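Local coordinates for protein N-methyltransferase (Streptoalloteichus sp. ATCC 53650, PDB 5BSZ) that probably transfers a methyl group from S-adenosylmethionine to the nitrogen of a nucleotide-linked deoxysugar, as a sugar N-methyltransferase of the kedarcidin producer, at residues A55-A63 and M81-L89. Numbering follows the deposited sequence.
With SAH (S-adenosyl-L-homocysteine), chain B; EDO (1,2-ethanediol), chain D.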
loop_
_atom_site.group_PDB
_atom_site.type_symbol
_atom_site.label_atom_id
_atom_site.label_comp_id
_atom_site.label_asym_id
_atom_site.label_seq_id
_atom_site.Cartn_x
_atom_site.Cartn_y
_atom_site.Cartn_z
ATOM N N ALA A 55 6.117 -29.849 8.944
ATOM C CA ALA A 55 6.102 -28.376 8.852
ATOM C C ALA A 55 7.242 -27.766 9.619
ATOM O O ALA A 55 7.035 -26.899 10.454
ATOM C CB ALA A 55 4.749 -27.773 9.250
ATOM N N CYS A 56 8.448 -28.206 9.253
ATOM C CA CYS A 56 9.646 -27.948 9.998
ATOM C C CYS A 56 10.225 -26.516 9.795
ATOM O O CYS A 56 11.156 -26.140 10.471
ATOM C CB CYS A 56 10.662 -29.034 9.674
ATOM S SG CYS A 56 11.260 -28.986 7.956
ATOM N N GLY A 57 9.687 -25.705 8.908
ATOM C CA GLY A 57 10.205 -24.309 8.746
ATOM C C GLY A 57 11.681 -24.340 8.353
ATOM O O GLY A 57 12.079 -25.134 7.491
ATOM N N THR A 58 12.487 -23.561 9.054
ATOM C CA THR A 58 13.925 -23.395 8.764
ATOM C C THR A 58 14.726 -24.637 9.157
ATOM O O THR A 58 15.915 -24.681 8.903
ATOM C CB THR A 58 14.560 -22.255 9.592
ATOM O OG1 THR A 58 14.434 -22.554 10.991
ATOM C CG2 THR A 58 13.870 -20.962 9.355
ATOM N N GLY A 59 14.110 -25.620 9.815
ATOM C CA GLY A 59 14.862 -26.789 10.252
ATOM C C GLY A 59 15.639 -26.595 11.548
ATOM O O GLY A 59 16.454 -27.439 11.949
ATOM N N GLU A 60 15.358 -25.504 12.251
ATOM C CA GLU A 60 16.103 -25.250 13.447
ATOM C C GLU A 60 15.852 -26.222 14.594
ATOM O O GLU A 60 16.803 -26.582 15.313
ATOM C CB GLU A 60 15.944 -23.795 13.867
ATOM C CG GLU A 60 16.796 -23.496 15.070
ATOM C CD GLU A 60 18.188 -23.043 14.665
ATOM O OE1 GLU A 60 18.922 -22.607 15.574
ATOM O OE2 GLU A 60 18.517 -23.084 13.459
ATOM N N HIS A 61 14.606 -26.652 14.801
ATOM C CA HIS A 61 14.377 -27.670 15.797
ATOM C C HIS A 61 15.142 -28.958 15.393
ATOM O O HIS A 61 15.713 -29.636 16.243
ATOM C CB HIS A 61 12.900 -28.029 15.970
ATOM C CG HIS A 61 12.072 -26.959 16.628
ATOM N ND1 HIS A 61 11.253 -26.103 15.922
ATOM C CD2 HIS A 61 11.912 -26.636 17.937
ATOM C CE1 HIS A 61 10.656 -25.276 16.770
ATOM N NE2 HIS A 61 11.004 -25.603 18.000
ATOM N N LEU A 62 15.093 -29.326 14.122
ATOM C CA LEU A 62 15.825 -30.525 13.676
ATOM C C LEU A 62 17.336 -30.451 13.989
ATOM O O LEU A 62 17.969 -31.462 14.335
ATOM C CB LEU A 62 15.581 -30.763 12.162
ATOM C CG LEU A 62 14.282 -31.433 11.759
ATOM C CD1 LEU A 62 14.101 -31.381 10.237
ATOM C CD2 LEU A 62 14.318 -32.844 12.304
ATOM N N ALA A 63 17.899 -29.252 13.882
ATOM C CA ALA A 63 19.319 -29.041 14.163
ATOM C C ALA A 63 19.623 -29.357 15.615
ATOM O O ALA A 63 20.679 -29.920 15.916
ATOM C CB ALA A 63 19.757 -27.628 13.777
ATOM N N MET A 81 11.478 -22.576 2.317
ATOM C CA MET A 81 11.815 -23.161 3.611
ATOM C C MET A 81 12.524 -24.499 3.463
ATOM O O MET A 81 13.467 -24.759 4.231
ATOM C CB MET A 81 10.609 -23.363 4.541
ATOM C CG MET A 81 9.849 -22.129 4.950
ATOM S SD MET A 81 10.830 -20.971 5.925
ATOM C CE MET A 81 11.937 -20.388 4.666
ATOM N N ARG A 82 12.019 -25.335 2.552
ATOM C CA ARG A 82 12.543 -26.686 2.367
ATOM C C ARG A 82 14.016 -26.568 1.990
ATOM O O ARG A 82 14.856 -27.314 2.503
ATOM C CB ARG A 82 11.769 -27.453 1.305
ATOM C CG ARG A 82 12.144 -28.928 1.180
ATOM C CD ARG A 82 12.247 -29.422 -0.266
ATOM N NE ARG A 82 13.419 -28.895 -0.952
ATOM C CZ ARG A 82 14.638 -29.414 -0.839
ATOM N NH1 ARG A 82 15.646 -28.860 -1.492
ATOM N NH2 ARG A 82 14.847 -30.490 -0.069
ATOM N N ALA A 83 14.321 -25.628 1.101
ATOM C CA ALA A 83 15.698 -25.481 0.616
ATOM C C ALA A 83 16.576 -24.937 1.724
ATOM O O ALA A 83 17.692 -25.405 1.864
ATOM C CB ALA A 83 15.782 -24.600 -0.632
ATOM N N ALA A 84 16.076 -23.982 2.509
ATOM C CA ALA A 84 16.824 -23.421 3.637
ATOM C C ALA A 84 17.036 -24.438 4.756
ATOM O O ALA A 84 18.111 -24.567 5.311
ATOM C CB ALA A 84 16.154 -22.170 4.203
ATOM N N ALA A 85 16.016 -25.211 5.082
ATOM C CA ALA A 85 16.215 -26.266 6.053
ATOM C C ALA A 85 17.297 -27.254 5.584
ATOM O O ALA A 85 18.181 -27.673 6.346
ATOM C CB ALA A 85 14.892 -26.971 6.276
ATOM N N GLU A 86 17.229 -27.647 4.317
ATOM C CA GLU A 86 18.123 -28.684 3.845
ATOM C C GLU A 86 19.566 -28.211 3.810
ATOM O O GLU A 86 20.457 -28.971 4.114
ATOM C CB GLU A 86 17.731 -29.208 2.471
ATOM C CG GLU A 86 18.249 -30.625 2.263
ATOM C CD GLU A 86 17.599 -31.292 1.071
ATOM O OE1 GLU A 86 17.962 -30.834 -0.038
ATOM O OE2 GLU A 86 16.733 -32.203 1.270
ATOM N N ARG A 87 19.761 -26.964 3.413
ATOM C CA ARG A 87 21.023 -26.265 3.527
ATOM C C ARG A 87 21.576 -26.311 4.936
ATOM O O ARG A 87 22.779 -26.481 5.095
ATOM C CB ARG A 87 20.809 -24.800 3.133
ATOM C CG ARG A 87 21.961 -24.139 2.399
ATOM C CD ARG A 87 21.586 -22.728 1.949
ATOM N NE ARG A 87 20.458 -22.728 1.017
ATOM C CZ ARG A 87 19.339 -22.012 1.144
ATOM N NH1 ARG A 87 19.141 -21.176 2.161
ATOM N NH2 ARG A 87 18.402 -22.129 0.219
ATOM N N LYS A 88 20.736 -26.144 5.962
ATOM C CA LYS A 88 21.246 -26.003 7.327
ATOM C C LYS A 88 21.616 -27.332 7.972
ATOM O O LYS A 88 22.414 -27.365 8.872
ATOM C CB LYS A 88 20.253 -25.251 8.202
ATOM C CG LYS A 88 20.471 -25.380 9.701
ATOM C CD LYS A 88 19.204 -24.926 10.411
ATOM C CE LYS A 88 19.201 -23.414 10.489
ATOM N NZ LYS A 88 17.821 -22.876 10.482
ATOM N N LEU A 89 21.023 -28.427 7.514
ATOM C CA LEU A 89 21.162 -29.731 8.127
ATOM C C LEU A 89 22.213 -30.509 7.321
ATOM O O LEU A 89 22.579 -30.095 6.230
ATOM C CB LEU A 89 19.810 -30.446 8.105
ATOM C CG LEU A 89 18.739 -29.703 8.927
ATOM C CD1 LEU A 89 17.346 -30.290 8.662
ATOM C CD2 LEU A 89 19.126 -29.813 10.396
HETATM N N SAH B . 7.438 -26.034 13.097
HETATM C CA SAH B . 8.174 -24.795 12.642
HETATM C CB SAH B . 7.424 -23.963 11.579
HETATM C CG SAH B . 6.722 -22.672 11.925
HETATM S SD SAH B . 5.927 -21.774 10.635
HETATM C C SAH B . 8.578 -24.101 13.908
HETATM O O SAH B . 8.178 -24.411 15.023
HETATM O OXT SAH B . 9.453 -23.291 13.856
HETATM C "C5'" SAH B . 4.705 -22.864 9.957
HETATM C "C4'" SAH B . 5.310 -23.648 8.776
HETATM O "O4'" SAH B . 4.353 -24.589 8.252
HETATM C "C3'" SAH B . 5.659 -22.761 7.584
HETATM O "O3'" SAH B . 7.043 -22.954 7.305
HETATM C "C2'" SAH B . 4.842 -23.238 6.394
HETATM O "O2'" SAH B . 5.591 -23.213 5.153
HETATM C "C1'" SAH B . 4.452 -24.625 6.837
HETATM N N9 SAH B . 3.189 -25.134 6.270
HETATM C C8 SAH B . 2.018 -24.452 6.091
HETATM N N7 SAH B . 1.091 -25.252 5.520
HETATM C C5 SAH B . 1.700 -26.447 5.301
HETATM C C6 SAH B . 1.286 -27.717 4.712
HETATM N N6 SAH B . 0.015 -27.778 4.272
HETATM N N1 SAH B . 2.193 -28.721 4.699
HETATM C C2 SAH B . 3.450 -28.577 5.130
HETATM N N3 SAH B . 3.915 -27.446 5.690
HETATM C C4 SAH B . 3.089 -26.378 5.798
HETATM C C1 EDO D . 23.506 -28.807 3.968
HETATM O O1 EDO D . 24.632 -28.568 4.827
HETATM C C2 EDO D . 23.498 -30.259 3.516
HETATM O O2 EDO D . 22.184 -30.803 3.692
#
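This is a loop-on-helix contact in the Rossmann-like domain of a class I methyltransferase: Thr58 and Gly59 of the glycine-rich turn pack on Ala85 and Lys88 of helix 79-88 and on Leu89 just beyond its end. The loop follows strand 50-54 and carries the A-C-G-T-G sequence, whose Ala55, Cys56 and Gly57 line the cofactor site. A type II' turn from Cys56 to Gly59 lays the backbone on the helix. The CA atoms of Gly59 and Ala85 are 4.4 Å apart, a close approach of backbones where Gly59 has no side chain. Thr58 O takes a CA-H...O contact from Ala85 CA at 3.3 Å. The same oxygen accepts a hydrogen bond from Lys88 NZ, with the ammonium lying well above the carbonyl plane. Lys88 starts out extended and bends at chi3 (-81°), which brings its amine over the turn. Lys88 NZ also forms a salt bridge with Glu60 OE2 at 3.1 Å, its hydrogen bond weak, and the two side chains cross at about a right angle. Leu89 CD1 meets Leu62 CD1 at 3.8 Å, while Leu89 CD2 lies 4.1 Å from Ala63 CB. At the other end, Met81 CB rests 3.7 Å from Gly57 O. Glu76, which also binds the cofactor, holds Gly57 N. Helix 18-24 covers Thr58, Met81 and Ala84, strand 94-96 backs Cys56 and Ala85, and strand 50-54 lies against Leu62.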